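Local atomic coordinates of FMN Adenylyltransferase (PDB entry 3FWK), a protein that catalyses adenylyl transfer from ATP to FMN, forming FAD and pyrophosphate in the last step of FAD biosynthesis. Residues N16-Y21 against W206-Y211; A33-A38 against L198-A203; S212-C217 against Y260-V265; L248-E253 against P290-V295. One frame throughout, in Å; residues are numbered along the deposited sequence. Where two conformers were deposited one is given.

Contact 1 (N16-Y21 against W206-Y211); sequences NLTSSY and WSFLLY
Y21, F208 and Y211 all carry their rings trans to the backbone nitrogen (chi1 -169°, -174° and 178°), a rotamer that extends the ring well away from the helix and lets three large groups meet between helices 7-23 and 202-212. The short axes approach no closer than 10.8 Å, a wide separation that aromatic residues can bridge. Y21 is the middle member. F208 brings its edge to one face of Y21 in a T-shaped pair, centroids 5.5 Å apart, with CD1 lying off-centre above the ring. Y21 in turn directs its own edge at the face of Y211 in an offset edge-to-face pair, its CD1 3.6 Å from CD2 of Y211. L17 closes the side of the cluster by setting CD1 3.7 Å from CZ of F208, the two side chains meeting roughly at right angles.

Tyrosine suits the central place because its hydroxyl reaches beyond the apolar cluster. Y21 OH donates to S207 OG at 2.6 Å, near the plane of its ring, and S207 OG is also bonded to E255, so S207 OG links the buried phenol to E255 OE2. The edge of F208 also meets T18 OG1, whose hydrogen bond goes to the carbonyl of C14 in its own helix. A very short approach of S20 OG to Y211 OH involves a serine with two conformers, and its length is doubtful. Y21 and F208 both reach I39 of helix 31-50, and F208 also touches L77 of helix 69-86, placing this aromatic cluster in the buried helical packing of a Rossmann-like alpha/beta fold.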
# COMPACT_ATOMS: atom_id res chain seq x y z
N ASN A 16 -3.40 9.15 -14.69
CA ASN A 16 -3.95 8.48 -15.84
C ASN A 16 -4.49 7.09 -15.55
O ASN A 16 -5.57 6.75 -16.01
CB ASN A 16 -2.88 8.43 -16.94
CG ASN A 16 -2.60 9.81 -17.55
OD1 ASN A 16 -3.40 10.71 -17.52
ND2 ASN A 16 -1.40 9.92 -18.14
N LEU A 17 -3.79 6.29 -14.75
CA LEU A 17 -4.30 4.96 -14.47
C LEU A 17 -5.53 5.03 -13.56
O LEU A 17 -6.46 4.23 -13.69
CB LEU A 17 -3.22 3.98 -13.97
CG LEU A 17 -2.63 4.23 -12.58
CD1 LEU A 17 -3.52 3.53 -11.52
CD2 LEU A 17 -1.21 3.69 -12.51
N THR A 18 -5.56 6.01 -12.65
CA THR A 18 -6.72 6.17 -11.75
C THR A 18 -7.95 6.62 -12.56
O THR A 18 -9.06 6.08 -12.41
CB THR A 18 -6.39 7.14 -10.61
OG1 THR A 18 -5.26 6.61 -9.86
CG2 THR A 18 -7.56 7.30 -9.67
N SER A 19 -7.74 7.58 -13.44
CA SER A 19 -8.80 8.02 -14.34
C SER A 19 -9.31 6.89 -15.22
O SER A 19 -10.52 6.75 -15.46
CB SER A 19 -8.27 9.16 -15.20
OG SER A 19 -8.02 10.33 -14.46
N SER A 20 -8.39 6.07 -15.71
CA SER A 20 -8.75 4.93 -16.54
C SER A 20 -9.57 3.94 -15.72
O SER A 20 -10.61 3.41 -16.20
CB SER A 20 -7.49 4.28 -17.14
OG SER A 20 -7.83 3.16 -17.93
N TYR A 21 -9.18 3.69 -14.48
CA TYR A 21 -9.97 2.79 -13.65
C TYR A 21 -11.41 3.33 -13.44
O TYR A 21 -12.40 2.58 -13.52
CB TYR A 21 -9.29 2.62 -12.25
CG TYR A 21 -9.93 1.50 -11.44
CD1 TYR A 21 -9.39 0.21 -11.42
CD2 TYR A 21 -11.11 1.72 -10.71
CE1 TYR A 21 -10.00 -0.83 -10.73
CE2 TYR A 21 -11.74 0.71 -10.05
CZ TYR A 21 -11.20 -0.56 -10.05
OH TYR A 21 -11.87 -1.53 -9.37
N TRP A 206 -7.21 -5.10 -3.85
CA TRP A 206 -6.70 -6.00 -4.90
C TRP A 206 -7.13 -5.53 -6.29
O TRP A 206 -6.33 -5.54 -7.22
CB TRP A 206 -7.12 -7.44 -4.69
CG TRP A 206 -6.68 -8.16 -3.49
CD1 TRP A 206 -7.46 -8.88 -2.65
CD2 TRP A 206 -5.34 -8.34 -3.02
NE1 TRP A 206 -6.71 -9.50 -1.70
CE2 TRP A 206 -5.40 -9.18 -1.90
CE3 TRP A 206 -4.08 -7.88 -3.45
CZ2 TRP A 206 -4.27 -9.59 -1.19
CZ3 TRP A 206 -2.96 -8.29 -2.74
CH2 TRP A 206 -3.07 -9.13 -1.64
N SER A 207 -8.39 -5.11 -6.44
CA SER A 207 -8.89 -4.73 -7.75
C SER A 207 -8.06 -3.58 -8.33
O SER A 207 -7.59 -3.65 -9.48
CB SER A 207 -10.34 -4.31 -7.65
OG SER A 207 -10.80 -3.87 -8.92
N PHE A 208 -7.86 -2.54 -7.55
CA PHE A 208 -7.16 -1.38 -8.03
C PHE A 208 -5.67 -1.71 -8.26
O PHE A 208 -5.08 -1.32 -9.27
CB PHE A 208 -7.33 -0.24 -7.05
CG PHE A 208 -6.73 1.04 -7.55
CD1 PHE A 208 -7.35 1.77 -8.57
CD2 PHE A 208 -5.54 1.54 -7.03
CE1 PHE A 208 -6.82 2.95 -9.03
CE2 PHE A 208 -5.00 2.73 -7.48
CZ PHE A 208 -5.63 3.43 -8.50
N LEU A 209 -5.06 -2.40 -7.31
CA LEU A 209 -3.65 -2.70 -7.46
C LEU A 209 -3.37 -3.57 -8.68
O LEU A 209 -2.40 -3.33 -9.39
CB LEU A 209 -3.12 -3.36 -6.20
CG LEU A 209 -1.61 -3.25 -5.90
CD1 LEU A 209 -1.10 -1.78 -6.03
CD2 LEU A 209 -1.36 -3.77 -4.49
N LEU A 210 -4.20 -4.57 -8.90
CA LEU A 210 -4.00 -5.44 -10.05
C LEU A 210 -4.22 -4.67 -11.35
O LEU A 210 -3.43 -4.83 -12.31
CB LEU A 210 -4.92 -6.66 -9.95
CG LEU A 210 -4.54 -7.66 -8.86
CD1 LEU A 210 -5.69 -8.60 -8.62
CD2 LEU A 210 -3.25 -8.45 -9.24
N TYR A 211 -5.26 -3.85 -11.41
CA TYR A 211 -5.50 -3.08 -12.62
C TYR A 211 -4.33 -2.14 -12.91
O TYR A 211 -4.01 -1.87 -14.07
CB TYR A 211 -6.79 -2.27 -12.46
CG TYR A 211 -7.03 -1.41 -13.68
CD1 TYR A 211 -7.56 -1.97 -14.83
CD2 TYR A 211 -6.66 -0.05 -13.70
CE1 TYR A 211 -7.76 -1.19 -15.98
CE2 TYR A 211 -6.85 0.70 -14.83
CZ TYR A 211 -7.36 0.12 -15.94
OH TYR A 211 -7.50 0.92 -17.07

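Contact 2 (A33-A38 against L198-A203); sequences AQTQRA and LHWNLA
H199 and A38 form the directional bond of this contact. The imidazole NE2 donates to the A38 carbonyl oxygen over 2.9 Å, with a nearly straight N-H...O angle of 166°; the oxygen lies close to the imidazole plane, and the donor is tilted a little from the carbonyl plane. CG of H199 sits between its backbone N and carbonyl carbon (chi1 54°), which swings the ring back toward helix 31-50. The same carbonyl also accepts from T42 OG1, so two donors grip it, and histidine suits the place by offering a ring N-H at the end of a compact side chain.

Apolar packing is centred on W200. The A38 methyl stands over a face of the indole in a CH-pi contact, CB 3.7 Å from the centroid of the five-membered ring. Alanine fits because its methyl is small enough to let the helix backbone come close to the indole. Farther along, T35 CG2 lies 3.9 Å from W200 CZ3, at the six-membered end. The indole N-H is bonded to T42 OG1, which helps fix the rotation of the ring.

Two amides meet at the more exposed side of the contact. Q34 and N201 cross there, their planes 53° apart, with Q34 OE1 3.3 Å from N201 ND2; the clear bond of Q34 OE1 is to N204 ND2. T35 OG1 likewise bonds to N204 and to the carbonyl of I31.

The H199 bond requires a proton on NE2, so a neutral imidazole here would be the NE2-H tautomer, while the indole supplies a broad apolar surface beside that polar link.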
# COMPACT_ATOMS: atom_id res chain seq x y z
N ALA A 33 -17.27 -1.34 -9.33
CA ALA A 33 -18.02 -0.13 -9.02
C ALA A 33 -17.81 0.32 -7.58
O ALA A 33 -17.67 1.51 -7.33
CB ALA A 33 -19.52 -0.36 -9.29
N GLN A 34 -17.75 -0.62 -6.64
CA GLN A 34 -17.48 -0.28 -5.26
C GLN A 34 -16.09 0.39 -5.10
O GLN A 34 -15.93 1.33 -4.33
CB GLN A 34 -17.57 -1.53 -4.40
CG GLN A 34 -17.46 -1.29 -2.90
CD GLN A 34 -17.32 -2.60 -2.16
OE1 GLN A 34 -16.38 -3.35 -2.37
NE2 GLN A 34 -18.30 -2.91 -1.31
N THR A 35 -15.12 -0.11 -5.85
CA THR A 35 -13.77 0.46 -5.85
C THR A 35 -13.77 1.86 -6.44
O THR A 35 -13.10 2.75 -5.93
CB THR A 35 -12.79 -0.48 -6.60
OG1 THR A 35 -12.89 -1.79 -6.06
CG2 THR A 35 -11.36 0.04 -6.49
N GLN A 36 -14.52 2.07 -7.53
CA GLN A 36 -14.67 3.41 -8.07
C GLN A 36 -15.21 4.38 -7.03
O GLN A 36 -14.72 5.52 -6.91
CB GLN A 36 -15.56 3.41 -9.34
CG GLN A 36 -14.90 2.60 -10.46
CD GLN A 36 -15.81 2.35 -11.64
OE1 GLN A 36 -17.01 2.26 -11.48
NE2 GLN A 36 -15.25 2.18 -12.82
N ARG A 37 -16.26 3.97 -6.31
CA ARG A 37 -16.79 4.79 -5.25
C ARG A 37 -15.75 5.09 -4.17
O ARG A 37 -15.66 6.24 -3.68
CB ARG A 37 -18.04 4.14 -4.64
CG ARG A 37 -19.20 4.03 -5.67
CD ARG A 37 -20.53 3.56 -4.99
NE ARG A 37 -20.49 2.28 -4.29
CZ ARG A 37 -20.74 1.09 -4.84
NH1 ARG A 37 -20.91 0.99 -6.16
NH2 ARG A 37 -20.78 0.01 -4.09
N ALA A 38 -14.95 4.09 -3.82
CA ALA A 38 -13.91 4.28 -2.80
C ALA A 38 -12.85 5.27 -3.30
O ALA A 38 -12.37 6.12 -2.51
CB ALA A 38 -13.27 2.95 -2.48
N LEU A 198 -9.53 4.76 4.75
CA LEU A 198 -10.18 4.01 5.83
C LEU A 198 -11.34 3.15 5.36
O LEU A 198 -11.56 2.07 5.87
CB LEU A 198 -10.72 4.99 6.90
CG LEU A 198 -9.63 5.69 7.70
CD1 LEU A 198 -10.24 6.84 8.53
CD2 LEU A 198 -8.94 4.70 8.64
N HIS A 199 -12.08 3.67 4.37
CA HIS A 199 -13.29 3.03 3.85
C HIS A 199 -13.02 1.95 2.79
O HIS A 199 -13.97 1.33 2.31
CB HIS A 199 -14.20 4.09 3.23
CG HIS A 199 -13.49 4.90 2.20
ND1 HIS A 199 -12.57 5.86 2.54
CD2 HIS A 199 -13.48 4.82 0.85
CE1 HIS A 199 -12.04 6.35 1.43
NE2 HIS A 199 -12.57 5.73 0.39
N TRP A 200 -11.76 1.74 2.39
CA TRP A 200 -11.45 0.70 1.43
C TRP A 200 -11.57 -0.66 2.06
O TRP A 200 -11.21 -0.83 3.23
CB TRP A 200 -10.02 0.90 0.87
CG TRP A 200 -9.91 1.98 -0.12
CD1 TRP A 200 -10.21 3.32 0.06
CD2 TRP A 200 -9.56 1.83 -1.48
NE1 TRP A 200 -10.05 4.01 -1.12
CE2 TRP A 200 -9.64 3.11 -2.08
CE3 TRP A 200 -9.15 0.73 -2.26
CZ2 TRP A 200 -9.37 3.33 -3.43
CZ3 TRP A 200 -8.88 0.95 -3.63
CH2 TRP A 200 -8.98 2.25 -4.19
N ASN A 201 -12.08 -1.64 1.32
CA ASN A 201 -12.07 -3.03 1.71
C ASN A 201 -10.97 -3.79 0.97
O ASN A 201 -10.44 -3.32 -0.05
CB ASN A 201 -13.44 -3.69 1.28
CG ASN A 201 -14.66 -2.86 1.66
OD1 ASN A 201 -14.89 -2.64 2.84
ND2 ASN A 201 -15.46 -2.45 0.66
N LEU A 202 -10.65 -4.98 1.47
CA LEU A 202 -9.60 -5.81 0.88
C LEU A 202 -9.85 -6.02 -0.61
O LEU A 202 -8.92 -5.92 -1.41
CB LEU A 202 -9.53 -7.14 1.64
CG LEU A 202 -8.48 -8.14 1.13
CD1 LEU A 202 -7.07 -7.53 1.12
CD2 LEU A 202 -8.56 -9.42 1.95
N ALA A 203 -11.09 -6.32 -1.03
CA ALA A 203 -11.34 -6.56 -2.43
C ALA A 203 -11.05 -5.33 -3.28
O ALA A 203 -10.63 -5.45 -4.45
CB ALA A 203 -12.80 -7.00 -2.62

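Contact 3 (S212-C217 against Y260-V265); sequences SNEPIC and YKHNEV
The H262 imidazole meets N213 at its edge, where the N213 carbonyl oxygen lies only 3° out of the ring plane, while the Y260 carbonyl oxygen is set off-centre above one ring face. The side-chain amide of N213 is turned 30° from the imidazole, and E214 crosses H262 at about a right angle, with OE2 3.0 Å from H262 CE1.

Two hydrogen bonds join the segments, and N213 serves in both. H262 NE2 donates to N213 O over 2.9 Å with an angle of 169°, straight at the hydrogen although the donor stands well above the carbonyl plane. In return N213 ND2 donates to Y260 O, also at 2.9 Å, approaching nearly along the C=O axis. Asparagine suits the place: it tolerates the positive phi found here, and its short side chain carries an N-H donor back toward the other segment. The E214 carboxylate would be expected to polarise the nearby imidazole; it is itself held by R131 in a salt bridge and by Y132 OH.

S212 contributes from the first segment, its OG accepting from E214 N at 3.1 Å and bonded as well to L209 O. Next to it, Y211 and Y260 pair through their backbones. This is the exit of helix 202-212, ended by a residue of left-handed conformation within an ST turn.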
# COMPACT_ATOMS: atom_id res chain seq x y z
N SER A 212 -3.73 -1.60 -11.86
CA SER A 212 -2.72 -0.55 -12.06
C SER A 212 -1.53 -1.04 -12.88
O SER A 212 -0.88 -0.22 -13.50
CB SER A 212 -2.19 -0.04 -10.71
OG SER A 212 -1.27 -0.96 -10.09
N ASN A 213 -1.23 -2.34 -12.83
CA ASN A 213 -0.06 -2.90 -13.50
C ASN A 213 1.24 -2.30 -12.99
O ASN A 213 2.24 -2.35 -13.67
CB ASN A 213 -0.19 -2.70 -15.01
CG ASN A 213 0.69 -3.62 -15.81
OD1 ASN A 213 1.19 -4.66 -15.32
ND2 ASN A 213 0.84 -3.30 -17.08
N GLU A 214 1.22 -1.77 -11.77
CA GLU A 214 2.46 -1.35 -11.10
C GLU A 214 3.09 -2.57 -10.44
O GLU A 214 2.39 -3.49 -10.00
CB GLU A 214 2.13 -0.28 -10.08
CG GLU A 214 1.88 1.02 -10.74
CD GLU A 214 3.16 1.57 -11.39
OE1 GLU A 214 4.08 1.91 -10.66
OE2 GLU A 214 3.25 1.58 -12.63
N PRO A 215 4.42 -2.59 -10.32
CA PRO A 215 5.07 -3.66 -9.54
C PRO A 215 4.53 -3.61 -8.12
O PRO A 215 4.42 -2.53 -7.55
CB PRO A 215 6.58 -3.25 -9.56
CG PRO A 215 6.71 -2.39 -10.79
CD PRO A 215 5.39 -1.61 -10.85
N ILE A 216 4.28 -4.76 -7.53
CA ILE A 216 3.85 -4.83 -6.14
C ILE A 216 4.81 -5.72 -5.38
O ILE A 216 5.65 -6.41 -5.99
CB ILE A 216 2.42 -5.35 -5.99
CG1 ILE A 216 2.31 -6.80 -6.43
CG2 ILE A 216 1.45 -4.45 -6.81
CD1 ILE A 216 0.92 -7.39 -6.21
N CYS A 217 4.71 -5.73 -4.04
CA CYS A 217 5.56 -6.65 -3.28
C CYS A 217 5.26 -8.08 -3.66
O CYS A 217 4.11 -8.54 -3.47
CB CYS A 217 5.38 -6.43 -1.81
SG CYS A 217 6.48 -7.52 -0.82
N TYR A 260 -3.80 -1.76 -16.88
CA TYR A 260 -3.38 -0.53 -17.49
C TYR A 260 -2.10 -0.76 -18.31
O TYR A 260 -1.12 -1.33 -17.86
CB TYR A 260 -3.14 0.53 -16.42
CG TYR A 260 -2.87 1.89 -16.98
CD1 TYR A 260 -3.92 2.70 -17.43
CD2 TYR A 260 -1.57 2.37 -17.09
CE1 TYR A 260 -3.69 3.96 -17.97
CE2 TYR A 260 -1.32 3.64 -17.64
CZ TYR A 260 -2.39 4.42 -18.07
OH TYR A 260 -2.19 5.67 -18.60
N LYS A 261 -2.14 -0.30 -19.54
CA LYS A 261 -0.97 -0.40 -20.42
C LYS A 261 -0.04 0.79 -20.29
O LYS A 261 -0.42 1.92 -20.51
CB LYS A 261 -1.43 -0.50 -21.88
CG LYS A 261 -2.33 -1.67 -22.18
CD LYS A 261 -2.75 -1.66 -23.66
CE LYS A 261 -4.22 -1.97 -23.81
NZ LYS A 261 -5.03 -0.77 -23.47
N HIS A 262 1.21 0.47 -20.00
CA HIS A 262 2.26 1.48 -19.88
C HIS A 262 2.86 1.82 -21.23
O HIS A 262 2.56 1.21 -22.26
CB HIS A 262 3.38 0.97 -19.00
CG HIS A 262 2.97 0.69 -17.58
ND1 HIS A 262 2.69 1.67 -16.66
CD2 HIS A 262 2.87 -0.49 -16.92
CE1 HIS A 262 2.40 1.11 -15.50
NE2 HIS A 262 2.49 -0.20 -15.64
N ASN A 263 3.77 2.77 -21.19
CA ASN A 263 4.44 3.22 -22.39
C ASN A 263 5.94 3.19 -22.11
O ASN A 263 6.40 2.59 -21.12
CB ASN A 263 3.91 4.62 -22.71
CG ASN A 263 4.26 5.64 -21.64
OD1 ASN A 263 5.31 5.53 -21.00
ND2 ASN A 263 3.39 6.64 -21.44
N GLU A 264 6.73 3.85 -22.97
CA GLU A 264 8.18 3.79 -22.85
C GLU A 264 8.70 4.40 -21.55
O GLU A 264 9.67 3.92 -20.96
CB GLU A 264 8.85 4.51 -24.04
CG GLU A 264 8.07 4.49 -25.36
CD GLU A 264 7.77 3.09 -25.85
OE1 GLU A 264 8.62 2.19 -25.65
OE2 GLU A 264 6.68 2.89 -26.43
N VAL A 265 8.05 5.48 -21.13
CA VAL A 265 8.41 6.19 -19.91
C VAL A 265 8.04 5.40 -18.64
O VAL A 265 8.81 5.39 -17.66
CB VAL A 265 7.73 7.59 -19.89
CG1 VAL A 265 7.89 8.28 -18.52
CG2 VAL A 265 8.28 8.45 -21.03

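Contact 4 (L248-E253 against P290-V295); sequences LKLNFE and PGWYLV
L250 and Y293 make the central contact: the CD1 methyl of L250 sits over one face of the phenol ring, 4.2 Å from its centroid, in a CH-pi interaction. That branch also reaches the edge of the W292 indole, 3.8 Å from CD1 of W292, so one methyl touches the face of one ring and the rim of another. Leucine fits because its flexible chain ends in an apolar methyl that can settle in the corner between phenol face and indole edge. L248 adds its CB against Y293 CD2 at 3.9 Å. At the other end of the segment, F252 turns its ring edge to the W292 carbonyl, with CE2 3.2 Å from the oxygen, a suitable match between partly positive ring hydrogens and a carbonyl. F252 CZ also packs on V295 CG1 at 3.7 Å.

The second segment includes a 3-10 turn over 291-293, closed by Y293 N to P290 O. With F252 at the N-cap position of helix 253-257, the contact joins a turn near the chain's end to the approach of a short helix.

Two waters bridge the backbones. One donates to K249 O and Y293 O; the other accepts from N251 N and donates to W292 O, 2.8 Å away. N251 ND2 adds a weak bond to each.

Behind this shell, P290 CB lies over a face of W292, while N251 CB sits above the centre of F252. F252 and W292 both lean on L210 of helix 202-212, and L294 O accepts from W206 NE1 of that helix.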
# COMPACT_ATOMS: atom_id res chain seq x y z
N LEU A 248 -10.71 -22.25 -5.43
CA LEU A 248 -11.11 -20.87 -5.23
C LEU A 248 -11.28 -20.23 -6.59
O LEU A 248 -10.57 -20.55 -7.56
CB LEU A 248 -10.07 -20.10 -4.43
CG LEU A 248 -9.81 -20.63 -3.04
CD1 LEU A 248 -8.85 -19.72 -2.29
CD2 LEU A 248 -11.11 -20.74 -2.25
N LYS A 249 -12.20 -19.27 -6.62
CA LYS A 249 -12.46 -18.55 -7.85
C LYS A 249 -11.87 -17.16 -7.76
O LYS A 249 -11.74 -16.57 -6.68
CB LYS A 249 -13.96 -18.50 -8.17
CG LYS A 249 -14.59 -19.89 -8.40
CD LYS A 249 -16.07 -19.79 -8.75
CE LYS A 249 -16.85 -20.92 -8.09
NZ LYS A 249 -16.99 -20.68 -6.63
N LEU A 250 -11.50 -16.65 -8.89
CA LEU A 250 -10.83 -15.36 -8.98
C LEU A 250 -11.85 -14.27 -9.24
O LEU A 250 -12.59 -14.33 -10.22
CB LEU A 250 -9.81 -15.42 -10.11
CG LEU A 250 -9.04 -14.12 -10.42
CD1 LEU A 250 -8.28 -13.56 -9.21
CD2 LEU A 250 -8.05 -14.36 -11.55
N ASN A 251 -11.85 -13.23 -8.40
CA ASN A 251 -12.74 -12.09 -8.56
C ASN A 251 -12.18 -10.97 -9.43
O ASN A 251 -12.92 -10.01 -9.71
CB ASN A 251 -13.16 -11.50 -7.21
CG ASN A 251 -14.17 -12.36 -6.52
OD1 ASN A 251 -15.33 -12.40 -6.96
ND2 ASN A 251 -13.78 -13.06 -5.45
N PHE A 252 -10.92 -11.08 -9.87
CA PHE A 252 -10.23 -9.97 -10.51
C PHE A 252 -9.74 -10.32 -11.90
O PHE A 252 -8.77 -9.74 -12.39
CB PHE A 252 -9.07 -9.50 -9.61
CG PHE A 252 -9.52 -9.22 -8.21
CD1 PHE A 252 -10.42 -8.18 -7.97
CD2 PHE A 252 -9.17 -10.07 -7.14
CE1 PHE A 252 -10.89 -7.93 -6.67
CE2 PHE A 252 -9.67 -9.83 -5.85
CZ PHE A 252 -10.51 -8.77 -5.63
N GLU A 253 -10.43 -11.23 -12.56
CA GLU A 253 -10.04 -11.62 -13.90
C GLU A 253 -10.01 -10.46 -14.88
O GLU A 253 -9.05 -10.32 -15.65
CB GLU A 253 -10.94 -12.75 -14.42
CG GLU A 253 -10.60 -14.12 -13.84
CD GLU A 253 -11.65 -15.21 -14.07
OE1 GLU A 253 -12.74 -14.92 -14.62
OE2 GLU A 253 -11.39 -16.36 -13.66
N PRO A 290 -2.35 -16.98 -5.01
CA PRO A 290 -1.87 -15.66 -4.61
C PRO A 290 -2.88 -14.94 -3.74
O PRO A 290 -4.08 -15.26 -3.72
CB PRO A 290 -1.63 -14.92 -5.94
CG PRO A 290 -2.40 -15.67 -6.94
CD PRO A 290 -2.55 -17.11 -6.46
N GLY A 291 -2.40 -13.91 -3.05
CA GLY A 291 -3.18 -13.24 -2.01
C GLY A 291 -4.49 -12.68 -2.49
O GLY A 291 -5.45 -12.58 -1.70
N TRP A 292 -4.55 -12.29 -3.77
CA TRP A 292 -5.78 -11.72 -4.34
C TRP A 292 -6.90 -12.74 -4.57
O TRP A 292 -7.96 -12.35 -5.02
CB TRP A 292 -5.46 -10.92 -5.61
CG TRP A 292 -4.60 -11.60 -6.61
CD1 TRP A 292 -5.01 -12.35 -7.67
CD2 TRP A 292 -3.17 -11.51 -6.71
NE1 TRP A 292 -3.90 -12.76 -8.42
CE2 TRP A 292 -2.77 -12.23 -7.86
CE3 TRP A 292 -2.19 -10.85 -5.94
CZ2 TRP A 292 -1.43 -12.33 -8.26
CZ3 TRP A 292 -0.87 -10.95 -6.32
CH2 TRP A 292 -0.49 -11.68 -7.47
N TYR A 293 -6.69 -14.00 -4.19
CA TYR A 293 -7.80 -14.94 -4.05
C TYR A 293 -8.52 -14.82 -2.71
O TYR A 293 -9.55 -15.49 -2.53
CB TYR A 293 -7.34 -16.37 -4.31
CG TYR A 293 -7.18 -16.69 -5.78
CD1 TYR A 293 -6.08 -16.22 -6.49
CD2 TYR A 293 -8.15 -17.42 -6.46
CE1 TYR A 293 -5.92 -16.51 -7.86
CE2 TYR A 293 -7.99 -17.71 -7.83
CZ TYR A 293 -6.87 -17.27 -8.51
OH TYR A 293 -6.72 -17.56 -9.86
N LEU A 294 -8.01 -14.00 -1.80
CA LEU A 294 -8.73 -13.71 -0.55
C LEU A 294 -9.44 -12.37 -0.62
O LEU A 294 -8.80 -11.35 -0.89
CB LEU A 294 -7.73 -13.66 0.63
CG LEU A 294 -8.46 -13.60 1.99
CD1 LEU A 294 -8.90 -15.01 2.40
CD2 LEU A 294 -7.61 -12.96 3.09
N VAL A 295 -10.76 -12.36 -0.36
CA VAL A 295 -11.49 -11.11 -0.35
C VAL A 295 -12.23 -10.90 0.97
O VAL A 295 -12.88 -9.86 1.14
CB VAL A 295 -12.48 -10.97 -1.54
CG1 VAL A 295 -11.68 -10.87 -2.86
CG2 VAL A 295 -13.45 -12.16 -1.56
O HOH W 1 -11.53 -15.16 -4.41
O HOH W 2 -10.49 -13.24 -5.93

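Overall arrangement
Helix 202-212 is the common element: contact 1 lies on it, contact 2 is made by the loop leading into it, contact 3 begins where it ends, and contact 4 touches it through W206 and L210. Contact 1 is the buried member, built from aromatic rings, and contact 4 the surface one, where waters bridge backbones beside apolar packing. Contacts 2 and 3 are partly buried, and each has a histidine NE2-H donating a hydrogen bond to a backbone carbonyl. Helices 7-23 and 31-50 follow one another in sequence and both pack on helix 202-212, joined by Y21 O to Q36 NE2. Contacts 2 and 3 do not touch, their nearest atoms about 9 Å apart.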